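Local coordinates for protein Ispd/ispf bifunctional enzyme (Campylobacter jejuni, PDB 1W55) that makes 4-diphosphocytidyl-2-C-methyl-D-erythritol from CTP and methylerythritol phosphate, and cyclises its 2-phosphate with release of CMP, in non-mevalonate isoprenoid biosynthesis, at residues S43-K48 against N105-L110. Residues are numbered along the deposited sequence; the frame is centred on the assembly and turned at random.
Sequences SFYPFK and NLFDRL
Phe107 is the bump of this contact, and Phe44, Tyr45 and Phe47 shape the hollow that takes it. Its CG lies anti to the backbone N (chi1 175°), which carries the ring off helix 104-111 into the loop 43-48. Phe44 covers one face of the ring. Phe44 CB stands 3.7 Å from the centroid of the Phe107 ring, almost straight above it, in a CH-pi contact. The Phe44 ring then runs back along Phe107 toward the helix, the two side chains sliding past each other in opposite directions. Phe44 CD1 reaches Phe107 CB at 3.6 Å. The two ring planes are inclined at 57°, an oblique pairing. Tyr45 blocks the far end of the bump. Tyr45 CB meets Phe107 CZ at 3.3 Å, a close fit, and the side chains cross at about a right angle. Tyr45 CD1 still sits at the edge of the Phe107 ring, in its plane; only the hydroxyl end leads away. Phe47 adds a lighter touch, Phe47 CZ to Phe107 CE1 at 4.0 Å. Within the loop, Tyr45 CD2 lies over one face of the Phe47 ring, offset toward its rim. No hydrogen bond joins the two segments; Phe44, Tyr45 and Phe107 form an aromatic cluster. The Phe44 carbonyl is bonded instead by Lys104 NZ. Away from the annotated sites, the loop after helix 33-42 meets helix 104-111 beside the neighbouring parallel strands 4-9 and 91-96 of the cytidylyltransferase sheet: Met93 touches Phe47 and Phe107, Met4 touches Tyr45 and Phe47.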
# COMPACT_ATOMS: atom_id res chain seq x y z
N SER A 43 3.05 8.09 27.47
CA SER A 43 1.82 8.56 26.84
C SER A 43 0.54 7.85 27.34
O SER A 43 -0.57 8.31 27.05
CB SER A 43 1.92 8.44 25.32
OG SER A 43 1.63 7.12 24.88
N PHE A 44 0.70 6.76 28.10
CA PHE A 44 -0.45 5.96 28.54
C PHE A 44 -1.10 6.48 29.82
O PHE A 44 -2.25 6.15 30.11
CB PHE A 44 -0.07 4.48 28.74
CG PHE A 44 0.33 3.76 27.48
CD1 PHE A 44 1.03 2.56 27.55
CD2 PHE A 44 0.03 4.29 26.22
CE1 PHE A 44 1.43 1.89 26.40
CE2 PHE A 44 0.41 3.62 25.05
CZ PHE A 44 1.12 2.43 25.14
N TYR A 45 -0.36 7.29 30.59
CA TYR A 45 -0.74 7.58 31.97
C TYR A 45 0.01 8.79 32.50
O TYR A 45 1.17 8.99 32.14
CB TYR A 45 -0.46 6.35 32.84
CG TYR A 45 -0.97 6.43 34.26
CD1 TYR A 45 -2.28 6.03 34.58
CD2 TYR A 45 -0.15 6.87 35.29
CE1 TYR A 45 -2.74 6.10 35.90
CE2 TYR A 45 -0.61 6.94 36.60
CZ TYR A 45 -1.90 6.56 36.90
OH TYR A 45 -2.33 6.64 38.20
N PRO A 46 -0.64 9.60 33.34
CA PRO A 46 0.05 10.75 33.95
C PRO A 46 0.88 10.33 35.17
O PRO A 46 0.50 10.64 36.31
CB PRO A 46 -1.12 11.67 34.35
CG PRO A 46 -2.27 10.76 34.59
CD PRO A 46 -2.06 9.53 33.73
N PHE A 47 2.00 9.65 34.93
CA PHE A 47 2.88 9.18 36.00
C PHE A 47 3.37 10.35 36.85
O PHE A 47 3.69 11.41 36.32
CB PHE A 47 4.07 8.41 35.45
CG PHE A 47 3.70 7.15 34.73
CD1 PHE A 47 3.67 7.11 33.33
CD2 PHE A 47 3.39 5.99 35.44
CE1 PHE A 47 3.33 5.94 32.65
CE2 PHE A 47 3.05 4.82 34.78
CZ PHE A 47 3.03 4.78 33.38
N LYS A 48 3.44 10.11 38.16
CA LYS A 48 3.92 11.09 39.13
C LYS A 48 5.38 11.45 38.90
O LYS A 48 5.80 12.60 39.09
CB LYS A 48 3.74 10.54 40.55
CG LYS A 48 3.63 11.62 41.61
CD LYS A 48 4.15 11.14 42.94
CE LYS A 48 4.02 12.21 44.02
NZ LYS A 48 3.80 11.56 45.35
N ASN A 105 -3.52 -1.12 25.07
CA ASN A 105 -4.40 -2.22 25.43
C ASN A 105 -3.86 -3.03 26.61
O ASN A 105 -4.56 -3.22 27.61
CB ASN A 105 -4.57 -3.11 24.21
CG ASN A 105 -5.73 -4.05 24.33
OD1 ASN A 105 -5.60 -5.13 24.89
ND2 ASN A 105 -6.87 -3.65 23.76
N LEU A 106 -2.61 -3.51 26.49
CA LEU A 106 -1.98 -4.27 27.57
C LEU A 106 -1.89 -3.42 28.82
O LEU A 106 -2.14 -3.92 29.92
CB LEU A 106 -0.59 -4.78 27.17
CG LEU A 106 0.26 -5.46 28.25
CD1 LEU A 106 -0.44 -6.71 28.80
CD2 LEU A 106 1.64 -5.82 27.70
N PHE A 107 -1.55 -2.15 28.66
CA PHE A 107 -1.47 -1.22 29.79
C PHE A 107 -2.79 -1.20 30.58
O PHE A 107 -2.78 -1.31 31.80
CB PHE A 107 -1.09 0.19 29.33
CG PHE A 107 -1.11 1.22 30.43
CD1 PHE A 107 0.05 1.53 31.13
CD2 PHE A 107 -2.29 1.89 30.75
CE1 PHE A 107 0.03 2.48 32.14
CE2 PHE A 107 -2.31 2.84 31.76
CZ PHE A 107 -1.15 3.13 32.46
N ASP A 108 -3.90 -1.07 29.85
CA ASP A 108 -5.24 -0.98 30.45
C ASP A 108 -5.58 -2.26 31.20
O ASP A 108 -6.12 -2.21 32.31
CB ASP A 108 -6.30 -0.72 29.38
CG ASP A 108 -6.22 0.69 28.80
OD1 ASP A 108 -5.77 1.63 29.51
OD2 ASP A 108 -6.59 0.95 27.63
N ARG A 109 -5.24 -3.39 30.60
CA ARG A 109 -5.45 -4.69 31.21
C ARG A 109 -4.71 -4.85 32.54
O ARG A 109 -5.20 -5.52 33.45
CB ARG A 109 -4.99 -5.77 30.24
CG ARG A 109 -6.03 -6.18 29.25
CD ARG A 109 -5.87 -7.64 28.85
NE ARG A 109 -4.55 -7.93 28.30
CZ ARG A 109 -4.19 -7.67 27.05
NH1 ARG A 109 -5.06 -7.09 26.23
NH2 ARG A 109 -2.98 -7.98 26.61
N LEU A 110 -3.53 -4.25 32.66
CA LEU A 110 -2.78 -4.29 33.91
C LEU A 110 -3.39 -3.33 34.92
O LEU A 110 -3.53 -3.65 36.10
CB LEU A 110 -1.31 -3.91 33.67
CG LEU A 110 -0.42 -4.84 32.84
CD1 LEU A 110 0.75 -4.04 32.31
CD2 LEU A 110 0.08 -5.99 33.69